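Local coordinates for malonyl CoA-acyl carrier protein transacylase (Bartonella henselae, PDB 3QAT), which probably transfers the malonyl group from malonyl-CoA to acyl carrier protein, supplying malonyl units for fatty acid biosynthesis, at residues K23-T26 with E27-A31; V72-A75 with V76-M80; S44-L47 with S48-I51. One frame throughout, in Å; residues are numbered along the deposited sequence.

Interaction 1: residues K23-T26 with E27-A31; sequences KVLT and EQFVA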
ATOM      1  N   LYS A  23       1.761   7.938 -17.467  1.00 11.67           N
ATOM      2  CA  LYS A  23       1.954   8.964 -18.513  1.00 13.48           C
ATOM      3  C   LYS A  23       1.075   8.651 -19.725  1.00 14.10           C
ATOM      4  O   LYS A  23       0.344   9.526 -20.211  1.00 14.25           O
ATOM      5  CB  LYS A  23       3.430   9.092 -18.933  1.00 13.21           C
ATOM      6  CG  LYS A  23       3.702  10.092 -20.077  1.00 16.40           C
ATOM      7  CD  LYS A  23       3.407  11.518 -19.641  1.00 19.73           C
ATOM      8  CE  LYS A  23       3.420  12.493 -20.805  1.00 21.31           C
ATOM      9  NZ  LYS A  23       3.185  13.877 -20.316  1.00 22.47           N
ATOM     10  N   VAL A  24       1.131   7.403 -20.189  1.00 14.73           N
ATOM     11  CA  VAL A  24       0.294   6.998 -21.336  1.00 14.78           C
ATOM     12  C   VAL A  24      -1.206   7.195 -21.059  1.00 15.27           C
ATOM     13  O   VAL A  24      -1.957   7.695 -21.921  1.00 15.16           O
ATOM     14  CB  VAL A  24       0.604   5.553 -21.783  1.00 15.47           C
ATOM     15  CG1 VAL A  24      -0.424   5.059 -22.840  1.00 14.75           C
ATOM     16  CG2 VAL A  24       2.038   5.495 -22.319  1.00 16.40           C
ATOM     17  N   LEU A  25      -1.635   6.838 -19.849  1.00 14.00           N
ATOM     18  CA  LEU A  25      -3.029   6.997 -19.475  1.00 14.71           C
ATOM     19  C   LEU A  25      -3.441   8.479 -19.528  1.00 14.45           C
ATOM     20  O   LEU A  25      -4.538   8.786 -19.991  1.00 14.92           O
ATOM     21  CB  LEU A  25      -3.305   6.391 -18.090  1.00 14.36           C
ATOM     22  CG  LEU A  25      -4.755   5.954 -17.854  1.00 18.96           C
ATOM     23  CD1 LEU A  25      -5.106   4.717 -18.721  1.00 18.21           C
ATOM     24  CD2 LEU A  25      -5.002   5.666 -16.365  1.00 20.01           C
ATOM     25  N   THR A  26      -2.564   9.383 -19.084  1.00 14.10           N
ATOM     26  CA  THR A  26      -2.855  10.825 -19.158  1.00 14.27           C
ATOM     27  C   THR A  26      -2.967  11.347 -20.588  1.00 14.70           C
ATOM     28  O   THR A  26      -3.702  12.302 -20.832  1.00 15.55           O
ATOM     29  CB  THR A  26      -1.869  11.729 -18.390  1.00 14.47           C
ATOM     30  OG1 THR A  26      -0.583  11.710 -19.011  1.00 16.64           O
ATOM     31  CG2 THR A  26      -1.743  11.320 -16.941  1.00 12.55           C
ATOM     32  N   GLU A  27      -2.231  10.722 -21.504  1.00 15.03           N
ATOM     33  CA  GLU A  27      -2.284  11.097 -22.929  1.00 16.64           C
ATOM     34  C   GLU A  27      -3.596  10.645 -23.566  1.00 17.00           C
ATOM     35  O   GLU A  27      -4.108  11.312 -24.477  1.00 18.15           O
ATOM     36  CB  GLU A  27      -1.071  10.521 -23.669  1.00 16.85           C
ATOM     37  CG  GLU A  27       0.217  11.225 -23.279  1.00 19.70           C
ATOM     38  CD  GLU A  27       1.471  10.517 -23.769  1.00 25.93           C
ATOM     39  OE1 GLU A  27       1.396   9.317 -24.130  1.00 26.82           O
ATOM     40  OE2 GLU A  27       2.538  11.172 -23.774  1.00 28.38           O
ATOM     41  N   GLN A  28      -4.152   9.548 -23.050  1.00 16.93           N
ATOM     42  CA  GLN A  28      -5.328   8.867 -23.611  1.00 17.29           C
ATOM     43  C   GLN A  28      -6.656   9.365 -23.039  1.00 17.06           C
ATOM     44  O   GLN A  28      -7.678   9.337 -23.729  1.00 18.86           O
ATOM     45  CB  GLN A  28      -5.240   7.354 -23.361  1.00 16.67           C
ATOM     46  CG  GLN A  28      -4.146   6.627 -24.133  1.00 18.74           C
ATOM     47  CD  GLN A  28      -3.976   5.190 -23.655  1.00 20.72           C
ATOM     48  OE1 GLN A  28      -4.073   4.894 -22.453  1.00 18.19           O
ATOM     49  NE2 GLN A  28      -3.730   4.287 -24.597  1.00 23.49           N
ATOM     50  N   PHE A  29      -6.638   9.818 -21.785  1.00 15.53           N
ATOM     51  CA  PHE A  29      -7.862  10.186 -21.085  1.00 14.88           C
ATOM     52  C   PHE A  29      -7.697  11.464 -20.291  1.00 14.35           C
ATOM     53  O   PHE A  29      -6.786  11.581 -19.432  1.00 14.09           O
ATOM     54  CB  PHE A  29      -8.288   9.068 -20.106  1.00 14.46           C
ATOM     55  CG  PHE A  29      -8.521   7.737 -20.751  1.00 15.89           C
ATOM     56  CD1 PHE A  29      -9.751   7.455 -21.341  1.00 16.22           C
ATOM     57  CD2 PHE A  29      -7.519   6.759 -20.756  1.00 16.00           C
ATOM     58  CE1 PHE A  29      -9.994   6.203 -21.941  1.00 18.57           C
ATOM     59  CE2 PHE A  29      -7.752   5.497 -21.363  1.00 17.74           C
ATOM     60  CZ  PHE A  29      -8.985   5.232 -21.949  1.00 18.80           C
ATOM     61  N   VAL A  30      -8.585  12.427 -20.548  1.00 13.91           N
ATOM     62  CA  VAL A  30      -8.599  13.641 -19.725  1.00 12.83           C
ATOM     63  C   VAL A  30      -8.876  13.309 -18.242  1.00 12.00           C
ATOM     64  O   VAL A  30      -8.374  14.003 -17.362  1.00 11.45           O
ATOM     65  CB  VAL A  30      -9.579  14.728 -20.306  1.00 13.52           C
ATOM     66  CG1 VAL A  30     -11.054  14.368 -20.019  1.00 13.91           C
ATOM     67  CG2 VAL A  30      -9.225  16.136 -19.777  1.00 12.57           C
ATOM     68  N   ALA A  31      -9.635  12.242 -17.973  1.00 11.51           N
ATOM     69  CA  ALA A  31      -9.952  11.890 -16.595  1.00 11.80           C
ATOM     70  C   ALA A  31      -8.653  11.558 -15.867  1.00 11.27           C
ATOM     71  O   ALA A  31      -8.507  11.880 -14.693  1.00 11.79           O
ATOM     72  CB  ALA A  31     -10.911  10.699 -16.531  1.00 11.65           C
TER
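Leu-25 meets Phe-29 one turn further on: its CD1 lies 3.8 Å from Phe-29 CD2 and equally near CE2, beside the bond between them, with CG a little behind. Leu-25 O approaches the same ring at its edge, near the ring plane, and also takes the amide of Phe-29, with 2.9 Å between Phe-29 N and Leu-25 O. On the outer face, Val-24 CG1 packs on the amide carbon of Gln-28, CD, at 3.6 Å. Glu-27 reaches back over Lys-23, whose chain bends at chi2 (66°) and offers a methylene: Lys-23 CE to Glu-27 OE2 is 3.4 Å, while NZ stays 4.4 Å from OE2, beyond a salt bridge. Lys-23 O is gripped twice, by Glu-27 N in the carbonyl plane and by the hydroxyl of Thr-26, OG1 donating at 2.7 Å. Phe-29 is the first residue beyond helix 23-28 and also the N-cap of helix 30-43, and Thr-26 O accepts a bond from Arg-33 across this junction. One flank of the short helix is thus apolar, Leu-25 and Phe-29 facing helices 62-82 and 306-316, while the Lys-23 and Glu-27 charges, near but not paired, probably add a weak attraction.

Interaction 2: residues V72-A75 with V76-M80; sequences VSMA and VIRVM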
ATOM      1  N   VAL A  72      -1.600   7.503  -9.590  1.00  6.26           N
ATOM      2  CA  VAL A  72      -1.764   6.526 -10.667  1.00  7.11           C
ATOM      3  C   VAL A  72      -3.026   5.697 -10.421  1.00  7.33           C
ATOM      4  O   VAL A  72      -3.828   5.504 -11.338  1.00  7.03           O
ATOM      5  CB  VAL A  72      -0.541   5.617 -10.795  1.00  7.53           C
ATOM      6  CG1 VAL A  72      -0.776   4.529 -11.869  1.00  9.42           C
ATOM      7  CG2 VAL A  72       0.692   6.468 -11.138  1.00  8.78           C
ATOM      8  N   SER A  73      -3.220   5.223  -9.189  1.00  6.63           N
ATOM      9  CA  SER A  73      -4.412   4.438  -8.874  1.00  6.72           C
ATOM     10  C   SER A  73      -5.698   5.229  -9.122  1.00  7.08           C
ATOM     11  O   SER A  73      -6.653   4.726  -9.737  1.00  7.14           O
ATOM     12  CB  SER A  73      -4.391   3.930  -7.426  1.00  6.88           C
ATOM     13  OG  SER A  73      -3.456   2.884  -7.245  1.00  6.56           O
ATOM     14  N   MET A  74      -5.707   6.469  -8.652  1.00  7.10           N
ATOM     15  CA  MET A  74      -6.926   7.306  -8.819  1.00  8.11           C
ATOM     16  C   MET A  74      -7.168   7.700 -10.277  1.00  8.39           C
ATOM     17  O   MET A  74      -8.317   7.823 -10.695  1.00  8.95           O
ATOM     18  CB  MET A  74      -6.874   8.536  -7.904  1.00  8.44           C
ATOM     19  CG  MET A  74      -7.182   8.179  -6.443  1.00 10.49           C
ATOM     20  SD  MET A  74      -8.769   7.307  -6.196  1.00 11.03           S
ATOM     21  CE  MET A  74      -9.933   8.452  -6.945  1.00 12.90           C
ATOM     22  N   ALA A  75      -6.100   7.856 -11.070  1.00  8.14           N
ATOM     23  CA  ALA A  75      -6.290   8.084 -12.521  1.00  9.35           C
ATOM     24  C   ALA A  75      -7.028   6.877 -13.136  1.00  9.69           C
ATOM     25  O   ALA A  75      -7.993   7.050 -13.895  1.00  9.62           O
ATOM     26  CB  ALA A  75      -4.943   8.288 -13.228  1.00  8.77           C
ATOM     27  N   VAL A  76      -6.593   5.665 -12.807  1.00  9.27           N
ATOM     28  CA  VAL A  76      -7.306   4.465 -13.277  1.00  9.50           C
ATOM     29  C   VAL A  76      -8.775   4.465 -12.815  1.00 10.13           C
ATOM     30  O   VAL A  76      -9.683   4.225 -13.641  1.00 10.39           O
ATOM     31  CB  VAL A  76      -6.600   3.179 -12.840  1.00  9.09           C
ATOM     32  CG1 VAL A  76      -7.470   1.939 -13.180  1.00  8.89           C
ATOM     33  CG2 VAL A  76      -5.244   3.083 -13.511  1.00  9.92           C
ATOM     34  N   ILE A  77      -9.024   4.758 -11.533  1.00  9.50           N
ATOM     35  CA  ILE A  77     -10.403   4.788 -11.018  1.00 10.06           C
ATOM     36  C   ILE A  77     -11.253   5.791 -11.805  1.00 10.72           C
ATOM     37  O   ILE A  77     -12.400   5.489 -12.196  1.00 11.12           O
ATOM     38  CB  ILE A  77     -10.470   5.094  -9.489  1.00  9.65           C
ATOM     39  CG1 ILE A  77      -9.851   3.949  -8.651  1.00 10.02           C
ATOM     40  CG2 ILE A  77     -11.941   5.415  -9.038  1.00 11.57           C
ATOM     41  CD1 ILE A  77     -10.652   2.592  -8.671  1.00 11.72           C
ATOM     42  N   ARG A  78     -10.710   6.993 -12.017  1.00 10.39           N
ATOM     43  CA  ARG A  78     -11.511   8.023 -12.681  1.00 11.39           C
ATOM     44  C   ARG A  78     -11.820   7.673 -14.121  1.00 12.57           C
ATOM     45  O   ARG A  78     -12.936   7.947 -14.594  1.00 13.20           O
ATOM     46  CB  ARG A  78     -10.846   9.394 -12.608  1.00 12.07           C
ATOM     47  CG  ARG A  78     -10.753   9.896 -11.207  1.00 14.02           C
ATOM     48  CD  ARG A  78     -12.020  10.593 -10.805  1.00 17.36           C
ATOM     49  NE  ARG A  78     -11.871  11.180  -9.471  1.00 15.49           N
ATOM     50  CZ  ARG A  78     -11.345  12.389  -9.231  1.00 18.84           C
ATOM     51  NH1 ARG A  78     -10.865  13.145 -10.210  1.00 20.18           N
ATOM     52  NH2 ARG A  78     -11.282  12.829  -7.998  1.00 16.32           N
ATOM     53  N   VAL A  79     -10.849   7.088 -14.823  1.00 11.88           N
ATOM     54  CA  VAL A  79     -11.120   6.586 -16.185  1.00 13.27           C
ATOM     55  C   VAL A  79     -12.216   5.510 -16.174  1.00 13.62           C
ATOM     56  O   VAL A  79     -13.165   5.583 -16.963  1.00 14.10           O
ATOM     57  CB  VAL A  79      -9.829   6.071 -16.892  1.00 12.74           C
ATOM     58  CG1 VAL A  79     -10.167   5.389 -18.245  1.00 14.73           C
ATOM     59  CG2 VAL A  79      -8.848   7.207 -17.112  1.00 12.16           C
ATOM     60  N   MET A  80     -12.115   4.530 -15.264  1.00 13.43           N
ATOM     61  CA  MET A  80     -13.148   3.502 -15.138  1.00 14.05           C
ATOM     62  C   MET A  80     -14.529   4.104 -14.863  1.00 14.35           C
ATOM     63  O   MET A  80     -15.536   3.701 -15.476  1.00 15.07           O
ATOM     64  CB  MET A  80     -12.801   2.491 -14.036  1.00 14.30           C
ATOM     65  CG  MET A  80     -11.552   1.674 -14.356  1.00 13.67           C
ATOM     66  SD  MET A  80     -11.202   0.454 -13.051  1.00 15.80           S
ATOM     67  CE  MET A  80     -12.343  -0.875 -13.421  1.00 17.75           C
TER
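Two bends in Met-74, at chi2 (-55°) and chi3 (-56°), fold its thioether back so that the terminal methyl lies over the next turn of the helix. There CE touches two residues at once, 4.2 Å from Ile-77 CG2 and 4.2 Å from Arg-78 NE; it meets the guanidinium obliquely. In Arg-78, chi1 (-65°) sets CG anti to the carbonyl carbon and beside the backbone N, 3.2 Å from Met-74 O, the carbonyl that also accepts the amide of Arg-78. Ile-77 turns CG2 to the methionine and lays CG1 against Ser-73 O. On another side of the helix, Val-79 presses CG2 to within 3.3 Å of Ala-75 O, and Val-76 CG2 packs in the same manner on Val-72 O.

All of this belongs to helix 62-82, and the i to i+4 ladder is regular here: Val-76 N to Val-72 O, Ile-77 N to Ser-73 O, Arg-78 N to Met-74 O and Val-79 N to Ala-75 O, the last spanning 3.0 Å. This part of the helix packs against strand 6-11 of the parallel sheet and helices 30-43 and 306-316; Arg-78 is partly exposed. Ile-77 packs on Phe-9 and Phe-11 of strand 6-11, whereas the small methyl of Ala-75 meets Ala-32 and Phe-36 of helix 30-43. Ser-73 is tied down by OG, which is hydrogen-bonded to Ile-281 O at the end of strand 275-281.

Interaction 3: residues S44-L47 with S48-I51; sequences SEKL and SDII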
ATOM      1  N   SER A  44       1.383  21.772  -4.365  1.00 10.65           N
ATOM      2  CA  SER A  44       2.095  22.973  -4.822  1.00 12.86           C
ATOM      3  C   SER A  44       3.438  22.613  -5.439  1.00 13.33           C
ATOM      4  O   SER A  44       4.458  23.267  -5.169  1.00 14.05           O
ATOM      5  CB  SER A  44       2.314  23.959  -3.660  1.00 13.21           C
ATOM      6  OG  SER A  44       1.072  24.404  -3.129  1.00 17.80           O
ATOM      7  N   GLU A  45       3.449  21.576  -6.278  1.00 12.83           N
ATOM      8  CA  GLU A  45       4.700  21.008  -6.792  0.70 13.62           C
ATOM      9  C   GLU A  45       4.419  20.273  -8.084  1.00 13.33           C
ATOM     10  O   GLU A  45       3.383  19.621  -8.176  1.00 13.84           O
ATOM     11  CB  GLU A  45       5.214  19.948  -5.784  0.70 13.99           C
ATOM     12  CG  GLU A  45       6.653  19.521  -6.004  0.70 17.10           C
ATOM     13  CD  GLU A  45       7.000  18.231  -5.275  0.70 17.65           C
ATOM     14  OE1 GLU A  45       6.103  17.546  -4.729  0.70 15.96           O
ATOM     15  OE2 GLU A  45       8.193  17.904  -5.262  0.70 22.93           O
ATOM     16  N   LYS A  46       5.354  20.316  -9.037  1.00 13.25           N
ATOM     17  CA  LYS A  46       5.245  19.479 -10.232  1.00 12.80           C
ATOM     18  C   LYS A  46       5.737  18.045  -9.927  1.00 11.27           C
ATOM     19  O   LYS A  46       6.718  17.549 -10.504  1.00 11.03           O
ATOM     20  CB  LYS A  46       6.024  20.074 -11.407  1.00 13.99           C
ATOM     21  CG  LYS A  46       5.385  21.316 -12.015  1.00 17.56           C
ATOM     22  CD  LYS A  46       4.144  20.930 -12.837  1.00 21.86           C
ATOM     23  CE  LYS A  46       3.586  22.109 -13.647  1.00 25.39           C
ATOM     24  NZ  LYS A  46       2.484  21.662 -14.577  1.00 25.62           N
ATOM     25  N   LEU A  47       5.029  17.366  -9.028  1.00 10.04           N
ATOM     26  CA  LEU A  47       5.338  15.975  -8.718  1.00  8.81           C
ATOM     27  C   LEU A  47       5.257  15.120  -9.971  1.00  8.83           C
ATOM     28  O   LEU A  47       6.063  14.186 -10.144  1.00  9.22           O
ATOM     29  CB  LEU A  47       4.362  15.458  -7.645  1.00  7.57           C
ATOM     30  CG  LEU A  47       4.521  13.974  -7.292  1.00  7.93           C
ATOM     31  CD1 LEU A  47       5.921  13.631  -6.686  1.00  8.46           C
ATOM     32  CD2 LEU A  47       3.369  13.503  -6.365  1.00  9.19           C
ATOM     33  N   SER A  48       4.300  15.441 -10.848  1.00  8.84           N
ATOM     34  CA  SER A  48       4.130  14.670 -12.071  1.00  9.44           C
ATOM     35  C   SER A  48       5.410  14.596 -12.924  1.00 10.37           C
ATOM     36  O   SER A  48       5.637  13.601 -13.606  1.00 10.25           O
ATOM     37  CB  SER A  48       2.952  15.224 -12.900  1.00  9.92           C
ATOM     38  OG  SER A  48       3.233  16.578 -13.282  1.00 12.14           O
ATOM     39  N   ASP A  49       6.258  15.633 -12.887  1.00 10.59           N
ATOM     40  CA  ASP A  49       7.521  15.569 -13.640  1.00 12.03           C
ATOM     41  C   ASP A  49       8.434  14.455 -13.103  1.00 11.19           C
ATOM     42  O   ASP A  49       9.110  13.781 -13.875  1.00 11.78           O
ATOM     43  CB  ASP A  49       8.244  16.909 -13.618  1.00 13.67           C
ATOM     44  CG  ASP A  49       7.630  17.935 -14.571  1.00 17.63           C
ATOM     45  OD1 ASP A  49       6.967  17.550 -15.557  1.00 21.74           O
ATOM     46  OD2 ASP A  49       7.871  19.138 -14.348  1.00 24.64           O
ATOM     47  N   ILE A  50       8.462  14.288 -11.783  1.00 10.63           N
ATOM     48  CA  ILE A  50       9.234  13.214 -11.150  1.00 10.92           C
ATOM     49  C   ILE A  50       8.609  11.852 -11.490  1.00  9.81           C
ATOM     50  O   ILE A  50       9.310  10.896 -11.820  1.00 10.33           O
ATOM     51  CB  ILE A  50       9.297  13.429  -9.624  1.00 10.47           C
ATOM     52  CG1 ILE A  50      10.073  14.710  -9.289  1.00 12.84           C
ATOM     53  CG2 ILE A  50       9.883  12.195  -8.904  1.00 12.54           C
ATOM     54  CD1 ILE A  50       9.839  15.188  -7.820  1.00 16.53           C
ATOM     55  N   ILE A  51       7.277  11.766 -11.419  1.00  8.79           N
ATOM     56  CA  ILE A  51       6.584  10.549 -11.820  1.00  9.44           C
ATOM     57  C   ILE A  51       6.937  10.127 -13.248  1.00 10.07           C
ATOM     58  O   ILE A  51       7.264   8.958 -13.482  1.00 10.18           O
ATOM     59  CB  ILE A  51       5.063  10.691 -11.661  1.00  9.31           C
ATOM     60  CG1 ILE A  51       4.732  11.095 -10.216  1.00  8.04           C
ATOM     61  CG2 ILE A  51       4.347   9.389 -12.064  1.00 10.67           C
ATOM     62  CD1 ILE A  51       3.199  11.253  -9.939  1.00  9.79           C
TER
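Leu-47 and Ile-51 pack one turn apart, Leu-47 CG lying 4.0 Å from Ile-51 CD1. The leucine places CG there by holding it anti to the backbone N (chi1 176°). Ile-51 is extended at chi2 (-179°), which carries CD1 obliquely across to Leu-47 CG, while its CG1 comes to 3.4 Å from Leu-47 O. That carbonyl accepts the amide of Ile-51 in its own plane, the N-H...O angle being 166°. Ile-50 CB also sits on that carbonyl, 3.4 Å from Leu-47 O, and its CD1 is loosely 4.4 Å from Leu-47 CD1.

The segment is the link from helix 30-43 into helix 47-53. Ser-44, at positive phi, closes the earlier helix in a Schellman motif, and Lys-46 is the centre of an inverse gamma turn. Lys-46 O takes the amide of Asp-49, whose N stands well above the carbonyl plane.

Lys-46 sends its amine away from Asp-49; its CB comes nearest, 3.6 Å from Asp-49 OD2, with CG just behind. Glu-45 is modelled in two conformers; in the one described here it crosses Ile-50 at about a right angle, a tentative contact, and OE1 forms a salt bridge with Arg-121. Ser-48 OG is hydrogen-bonded to Asp-40 OD2 of helix 30-43.

Interaction 2 is the buried one, wholly within helix 62-82, whereas interactions 1 and 3 sit nearer the surface and mark the two ends of helix 30-43. Interactions 1 and 2 touch directly: Phe-29 CB is 3.6 Å from Val-79 CG2, and Leu-25 also packs on Val-76. Interaction 3 touches neither, yet Leu-47 and Ile-51 lean on an earlier part of the same long helix. Phe-36 of helix 30-43 is common to all three, contacting Thr-26, Ala-75 and Ile-51. Interaction 2 is mostly apolar, with Arg-78 at its edge; interactions 1 and 3 each pair an inward apolar contact with outward polar groups, Glu-27 and Gln-28 in one, Lys-46 and Asp-49 in the other.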